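Local coordinates for protein Cys-Gly metallodipeptidase DUG1 (Saccharomyces cerevisiae, PDB 4G1P) that hydrolyses Cys-Gly as a zinc- or manganese-dependent dipeptidase of the M20A family and serves as the catalytic subunit of the glutathione-degrading complex, at residues G57-I68 / S79-S90. Residues are numbered along the deposited sequence; the frame is centred on the assembly and turned at random.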
ATOM      1  N   GLY A  57     -27.568  -7.112  34.981  1.00 26.02           N
ATOM      2  CA  GLY A  57     -27.354  -6.888  36.401  1.00 32.43           C
ATOM      3  C   GLY A  57     -25.969  -6.483  36.898  1.00 30.43           C
ATOM      4  O   GLY A  57     -25.757  -6.439  38.111  1.00 30.76           O
ATOM      5  N   PHE A  58     -25.029  -6.187  36.004  1.00 22.51           N
ATOM      6  CA  PHE A  58     -23.623  -6.091  36.422  1.00 24.07           C
ATOM      7  C   PHE A  58     -23.322  -4.939  37.378  1.00 27.45           C
ATOM      8  O   PHE A  58     -23.993  -3.909  37.349  1.00 26.79           O
ATOM      9  CB  PHE A  58     -22.690  -6.018  35.212  1.00 23.89           C
ATOM     10  CG  PHE A  58     -22.621  -7.295  34.422  1.00 25.40           C
ATOM     11  CD1 PHE A  58     -23.660  -7.667  33.583  1.00 25.15           C
ATOM     12  CD2 PHE A  58     -21.515  -8.119  34.509  1.00 21.06           C
ATOM     13  CE1 PHE A  58     -23.592  -8.833  32.856  1.00 20.41           C
ATOM     14  CE2 PHE A  58     -21.453  -9.278  33.795  1.00 17.66           C
ATOM     15  CZ  PHE A  58     -22.488  -9.637  32.966  1.00 17.23           C
ATOM     16  N   HIS A  59     -22.305  -5.119  38.218  1.00 26.29           N
ATOM     17  CA  HIS A  59     -21.890  -4.077  39.160  1.00 25.33           C
ATOM     18  C   HIS A  59     -20.368  -3.965  39.251  1.00 26.35           C
ATOM     19  O   HIS A  59     -19.637  -4.771  38.668  1.00 26.09           O
ATOM     20  CB  HIS A  59     -22.448  -4.362  40.554  1.00 17.94           C
ATOM     21  CG  HIS A  59     -21.847  -5.567  41.197  1.00 21.72           C
ATOM     22  ND1 HIS A  59     -22.326  -6.842  40.979  1.00 25.73           N
ATOM     23  CD2 HIS A  59     -20.780  -5.700  42.022  1.00 23.64           C
ATOM     24  CE1 HIS A  59     -21.598  -7.707  41.662  1.00 26.03           C
ATOM     25  NE2 HIS A  59     -20.652  -7.040  42.302  1.00 30.37           N
ATOM     26  N   ASP A  60     -19.906  -2.980  40.016  1.00 24.16           N
ATOM     27  CA  ASP A  60     -18.479  -2.735  40.203  1.00 27.04           C
ATOM     28  C   ASP A  60     -17.817  -2.493  38.845  1.00 29.52           C
ATOM     29  O   ASP A  60     -16.706  -2.952  38.588  1.00 29.82           O
ATOM     30  CB  ASP A  60     -17.816  -3.904  40.951  1.00 28.49           C
ATOM     31  CG  ASP A  60     -16.449  -3.544  41.530  1.00 29.63           C
ATOM     32  OD1 ASP A  60     -16.144  -2.343  41.646  1.00 30.50           O
ATOM     33  OD2 ASP A  60     -15.680  -4.463  41.884  1.00 32.07           O
ATOM     34  N   ILE A  61     -18.518  -1.768  37.980  1.00 24.89           N
ATOM     35  CA  ILE A  61     -18.044  -1.527  36.633  1.00 24.23           C
ATOM     36  C   ILE A  61     -16.879  -0.544  36.626  1.00 28.57           C
ATOM     37  O   ILE A  61     -16.946   0.519  37.231  1.00 33.02           O
ATOM     38  CB  ILE A  61     -19.180  -1.027  35.736  1.00 24.99           C
ATOM     39  CG1 ILE A  61     -20.333  -2.038  35.782  1.00 25.85           C
ATOM     40  CG2 ILE A  61     -18.678  -0.826  34.306  1.00 22.46           C
ATOM     41  CD1 ILE A  61     -21.511  -1.717  34.863  1.00 23.15           C
ATOM     42  N   LYS A  62     -15.798  -0.912  35.954  1.00 27.76           N
ATOM     43  CA  LYS A  62     -14.624  -0.058  35.906  1.00 28.42           C
ATOM     44  C   LYS A  62     -14.064   0.066  34.485  1.00 30.86           C
ATOM     45  O   LYS A  62     -13.653  -0.918  33.870  1.00 30.11           O
ATOM     46  CB  LYS A  62     -13.543  -0.565  36.872  1.00 27.46           C
ATOM     47  CG  LYS A  62     -13.828  -0.309  38.358  1.00 33.02           C
ATOM     48  CD  LYS A  62     -12.592  -0.634  39.229  1.00 42.68           C
ATOM     49  CE  LYS A  62     -11.298   0.004  38.665  1.00 45.87           C
ATOM     50  NZ  LYS A  62     -10.035  -0.361  39.408  1.00 49.77           N
ATOM     51  N   MET A  63     -14.060   1.290  33.971  1.00 29.64           N
ATOM     52  CA  MET A  63     -13.430   1.580  32.699  1.00 27.15           C
ATOM     53  C   MET A  63     -11.973   1.927  32.955  1.00 28.31           C
ATOM     54  O   MET A  63     -11.628   3.078  33.215  1.00 30.13           O
ATOM     55  CB  MET A  63     -14.149   2.741  32.030  1.00 24.94           C
ATOM     56  CG  MET A  63     -15.651   2.565  32.061  1.00 32.86           C
ATOM     57  SD  MET A  63     -16.226   1.063  31.221  1.00 50.93           S
ATOM     58  CE  MET A  63     -16.274   1.610  29.509  1.00 25.07           C
ATOM     59  N   VAL A  64     -11.114   0.921  32.896  1.00 24.16           N
ATOM     60  CA  VAL A  64      -9.743   1.103  33.332  1.00 23.34           C
ATOM     61  C   VAL A  64      -8.888   1.723  32.240  1.00 23.75           C
ATOM     62  O   VAL A  64      -8.856   1.226  31.122  1.00 24.85           O
ATOM     63  CB  VAL A  64      -9.141  -0.234  33.759  1.00 22.78           C
ATOM     64  CG1 VAL A  64      -7.700  -0.053  34.188  1.00 20.85           C
ATOM     65  CG2 VAL A  64      -9.991  -0.864  34.872  1.00 21.74           C
ATOM     66  N   ASP A  65      -8.190   2.803  32.574  1.00 30.22           N
ATOM     67  CA  ASP A  65      -7.333   3.516  31.629  1.00 26.52           C
ATOM     68  C   ASP A  65      -5.937   2.969  31.667  1.00 25.20           C
ATOM     69  O   ASP A  65      -5.250   3.152  32.656  1.00 29.34           O
ATOM     70  CB  ASP A  65      -7.246   4.973  32.043  1.00 30.06           C
ATOM     71  CG  ASP A  65      -6.733   5.876  30.943  1.00 36.04           C
ATOM     72  OD1 ASP A  65      -5.761   5.504  30.247  1.00 34.90           O
ATOM     73  OD2 ASP A  65      -7.309   6.978  30.782  1.00 37.46           O
ATOM     74  N   LEU A  66      -5.518   2.304  30.597  1.00 27.44           N
ATOM     75  CA  LEU A  66      -4.169   1.765  30.513  1.00 27.47           C
ATOM     76  C   LEU A  66      -3.158   2.896  30.419  1.00 30.70           C
ATOM     77  O   LEU A  66      -1.985   2.721  30.737  1.00 35.97           O
ATOM     78  CB  LEU A  66      -4.035   0.849  29.298  1.00 26.46           C
ATOM     79  CG  LEU A  66      -4.524  -0.590  29.460  1.00 31.70           C
ATOM     80  CD1 LEU A  66      -4.938  -0.862  30.896  1.00 25.09           C
ATOM     81  CD2 LEU A  66      -5.667  -0.875  28.500  1.00 24.90           C
ATOM     82  N   GLY A  67      -3.622   4.058  29.979  1.00 32.70           N
ATOM     83  CA  GLY A  67      -2.764   5.214  29.822  1.00 33.20           C
ATOM     84  C   GLY A  67      -2.717   5.699  28.388  1.00 40.87           C
ATOM     85  O   GLY A  67      -3.653   5.489  27.621  1.00 35.66           O
ATOM     86  N   ILE A  68      -1.619   6.353  28.027  1.00 43.98           N
ATOM     87  CA  ILE A  68      -1.450   6.874  26.678  1.00 39.24           C
ATOM     88  C   ILE A  68      -0.761   5.855  25.779  1.00 47.99           C
ATOM     89  O   ILE A  68       0.167   5.167  26.202  1.00 49.40           O
ATOM     90  CB  ILE A  68      -0.634   8.178  26.674  1.00 34.11           C
ATOM     91  CG1 ILE A  68      -1.377   9.278  27.431  1.00 34.57           C
ATOM     92  CG2 ILE A  68      -0.338   8.614  25.250  1.00 35.69           C
ATOM     93  CD1 ILE A  68      -2.838   9.394  27.068  1.00 33.00           C
ATOM     94  N   SER A  79      -5.147   8.482  24.088  1.00 22.98           N
ATOM     95  CA  SER A  79      -5.398   7.540  25.177  1.00 25.01           C
ATOM     96  C   SER A  79      -5.723   6.165  24.593  1.00 25.94           C
ATOM     97  O   SER A  79      -6.238   6.067  23.488  1.00 24.69           O
ATOM     98  CB  SER A  79      -6.558   7.999  26.062  1.00 23.41           C
ATOM     99  OG  SER A  79      -6.360   9.303  26.574  1.00 25.50           O
ATOM    100  N   LEU A  80      -5.421   5.106  25.332  1.00 27.60           N
ATOM    101  CA  LEU A  80      -5.773   3.752  24.909  1.00 26.37           C
ATOM    102  C   LEU A  80      -7.244   3.483  25.209  1.00 23.59           C
ATOM    103  O   LEU A  80      -7.796   4.085  26.128  1.00 22.38           O
ATOM    104  CB  LEU A  80      -4.899   2.722  25.639  1.00 27.16           C
ATOM    105  CG  LEU A  80      -3.424   2.694  25.232  1.00 31.06           C
ATOM    106  CD1 LEU A  80      -2.569   2.164  26.363  1.00 28.59           C
ATOM    107  CD2 LEU A  80      -3.209   1.877  23.966  1.00 26.63           C
ATOM    108  N   PRO A  81      -7.880   2.583  24.432  1.00 25.45           N
ATOM    109  CA  PRO A  81      -9.230   2.082  24.742  1.00 20.24           C
ATOM    110  C   PRO A  81      -9.230   1.500  26.137  1.00 21.02           C
ATOM    111  O   PRO A  81      -8.280   0.808  26.477  1.00 20.73           O
ATOM    112  CB  PRO A  81      -9.424   0.946  23.740  1.00 18.73           C
ATOM    113  CG  PRO A  81      -8.499   1.240  22.630  1.00 21.13           C
ATOM    114  CD  PRO A  81      -7.326   1.969  23.211  1.00 23.38           C
ATOM    115  N   PRO A  82     -10.264   1.783  26.939  1.00 21.80           N
ATOM    116  CA  PRO A  82     -10.349   1.316  28.331  1.00 21.59           C
ATOM    117  C   PRO A  82     -10.573  -0.192  28.427  1.00 21.60           C
ATOM    118  O   PRO A  82     -11.265  -0.729  27.573  1.00 23.78           O
ATOM    119  CB  PRO A  82     -11.589   2.045  28.856  1.00 21.74           C
ATOM    120  CG  PRO A  82     -12.406   2.299  27.652  1.00 18.91           C
ATOM    121  CD  PRO A  82     -11.434   2.588  26.560  1.00 19.41           C
ATOM    122  N   VAL A  83      -9.997  -0.864  29.421  1.00 19.47           N
ATOM    123  CA  VAL A  83     -10.322  -2.270  29.628  1.00 22.86           C
ATOM    124  C   VAL A  83     -11.529  -2.266  30.522  1.00 25.22           C
ATOM    125  O   VAL A  83     -11.591  -1.467  31.457  1.00 28.59           O
ATOM    126  CB  VAL A  83      -9.199  -3.082  30.302  1.00 21.78           C
ATOM    127  CG1 VAL A  83      -9.669  -4.496  30.551  1.00 18.84           C
ATOM    128  CG2 VAL A  83      -7.983  -3.123  29.427  1.00 21.77           C
ATOM    129  N   ILE A  84     -12.497  -3.127  30.226  1.00 21.46           N
ATOM    130  CA  ILE A  84     -13.781  -3.071  30.905  1.00 22.67           C
ATOM    131  C   ILE A  84     -13.899  -4.182  31.923  1.00 22.42           C
ATOM    132  O   ILE A  84     -13.970  -5.344  31.562  1.00 21.32           O
ATOM    133  CB  ILE A  84     -14.945  -3.211  29.924  1.00 23.06           C
ATOM    134  CG1 ILE A  84     -14.879  -2.123  28.845  1.00 21.30           C
ATOM    135  CG2 ILE A  84     -16.253  -3.141  30.678  1.00 22.12           C
ATOM    136  CD1 ILE A  84     -15.932  -2.273  27.762  1.00 20.38           C
ATOM    137  N   LEU A  85     -13.903  -3.822  33.195  1.00 21.97           N
ATOM    138  CA  LEU A  85     -14.040  -4.811  34.248  1.00 24.61           C
ATOM    139  C   LEU A  85     -15.417  -4.703  34.884  1.00 25.42           C
ATOM    140  O   LEU A  85     -15.883  -3.607  35.190  1.00 27.33           O
ATOM    141  CB  LEU A  85     -12.966  -4.621  35.325  1.00 24.85           C
ATOM    142  CG  LEU A  85     -11.493  -4.484  34.931  1.00 24.28           C
ATOM    143  CD1 LEU A  85     -10.685  -4.479  36.201  1.00 25.50           C
ATOM    144  CD2 LEU A  85     -11.019  -5.594  34.002  1.00 21.75           C
ATOM    145  N   SER A  86     -16.064  -5.841  35.087  1.00 21.17           N
ATOM    146  CA  SER A  86     -17.335  -5.863  35.779  1.00 23.02           C
ATOM    147  C   SER A  86     -17.567  -7.205  36.468  1.00 24.76           C
ATOM    148  O   SER A  86     -16.892  -8.194  36.180  1.00 24.52           O
ATOM    149  CB  SER A  86     -18.468  -5.562  34.808  1.00 25.11           C
ATOM    150  OG  SER A  86     -18.689  -6.645  33.930  1.00 27.13           O
ATOM    151  N   ARG A  87     -18.512  -7.228  37.398  1.00 25.40           N
ATOM    152  CA  ARG A  87     -18.868  -8.461  38.077  1.00 23.32           C
ATOM    153  C   ARG A  87     -20.368  -8.623  37.982  1.00 26.28           C
ATOM    154  O   ARG A  87     -21.113  -7.636  37.922  1.00 27.79           O
ATOM    155  CB  ARG A  87     -18.426  -8.449  39.545  1.00 22.81           C
ATOM    156  CG  ARG A  87     -17.376  -7.381  39.881  1.00 30.66           C
ATOM    157  CD  ARG A  87     -16.925  -7.375  41.358  1.00 28.46           C
ATOM    158  NE  ARG A  87     -15.884  -8.367  41.574  1.00 30.57           N
ATOM    159  CZ  ARG A  87     -14.594  -8.089  41.711  1.00 28.32           C
ATOM    160  NH1 ARG A  87     -14.158  -6.841  41.696  1.00 23.26           N
ATOM    161  NH2 ARG A  87     -13.735  -9.078  41.883  1.00 33.67           N
ATOM    162  N   PHE A  88     -20.811  -9.871  37.932  1.00 25.79           N
ATOM    163  CA  PHE A  88     -22.226 -10.174  38.080  1.00 25.05           C
ATOM    164  C   PHE A  88     -22.393 -11.247  39.147  1.00 24.28           C
ATOM    165  O   PHE A  88     -21.969 -12.389  38.975  1.00 21.97           O
ATOM    166  CB  PHE A  88     -22.872 -10.604  36.762  1.00 20.81           C
ATOM    167  CG  PHE A  88     -24.339 -10.865  36.880  1.00 23.45           C
ATOM    168  CD1 PHE A  88     -24.809 -12.130  37.213  1.00 22.88           C
ATOM    169  CD2 PHE A  88     -25.255  -9.841  36.690  1.00 23.44           C
ATOM    170  CE1 PHE A  88     -26.163 -12.369  37.338  1.00 21.72           C
ATOM    171  CE2 PHE A  88     -26.612 -10.076  36.816  1.00 23.83           C
ATOM    172  CZ  PHE A  88     -27.068 -11.335  37.139  1.00 22.66           C
ATOM    173  N   GLY A  89     -23.019 -10.854  40.250  1.00 30.72           N
ATOM    174  CA  GLY A  89     -23.148 -11.695  41.422  1.00 28.23           C
ATOM    175  C   GLY A  89     -21.987 -11.514  42.389  1.00 29.79           C
ATOM    176  O   GLY A  89     -20.867 -11.196  41.987  1.00 26.51           O
ATOM    177  N   SER A  90     -22.259 -11.707  43.674  1.00 32.05           N
ATOM    178  CA  SER A  90     -21.202 -11.682  44.678  1.00 34.73           C
ATOM    179  C   SER A  90     -21.529 -12.634  45.808  1.00 32.96           C
ATOM    180  O   SER A  90     -21.526 -12.255  46.978  1.00 37.38           O
ATOM    181  CB  SER A  90     -20.927 -10.259  45.200  1.00 39.59           C
ATOM    182  OG  SER A  90     -22.119  -9.531  45.451  1.00 43.14           O
TER
HETATM  183  O   HOH W   1     -24.421  -8.470  39.990  1.00 24.89           O
HETATM  184  O   HOH W   2      -7.283   2.838  28.384  1.00 28.83           O
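With Asp-60 CG turned away from its backbone N (chi1 -163°), the carboxylate lies alongside Arg-87, whose chain is extended at chi2 and bends at chi3 (84°) to bring NH1 up to it. NH1 meets OD2 of Asp-60 at 2.8 Å in a salt bridge, the carboxylate and guanidinium nearly coplanar. NH2 is satisfied by the carbonyl O of Tyr-189, whose ring also makes a cation-pi contact with the arginine. Nearer the backbone, Arg-87 CB sits over one face of the His-59 ring. Shortened to an alanine, Arg-87 would probably leave the Asp-60 carboxylate without its charge partner and the Tyr-189 carbonyl without this donor.

Asp-60 lies within a beta bulge: the antiparallel register slips by one residue between the hydrogen-bonded pairs His-59/Arg-87 and Lys-62/Leu-85. Regular pairing resumes beyond it, Val-64 N reaching Val-83 O at 2.8 Å. At one end, Phe-88 turns its ring edge to the face of Phe-58, centroids 5.3 Å apart, while Phe-88 CB lies over that same ring. One water joins Gly-57 O, His-59 ND1 and Gly-89 N. Toward the other end, Leu-66 CD2 packs on Val-83 CG2 and Leu-66 CB on Leu-80 CD1, and Leu-80 N donates to Gly-67 O at 2.9 Å.

The pair illustrates how two sequence-adjacent antiparallel strands finish one side of a mixed sheet: 61-64 is the outermost strand there within the chain, and 83-88 continues inward by antiparallel pairing with strand 162-168. The sheet belongs to the N-terminal catalytic domain of this M20 peptidase, and its strand 96-102 leads to His-102 and Asp-104, probably a zinc ligand and an active-site residue. Met-63 and Pro-82 pack against helix 39-55 on one face; Val-64 and Val-83 meet Leu-181 of helix 178-185 on the other.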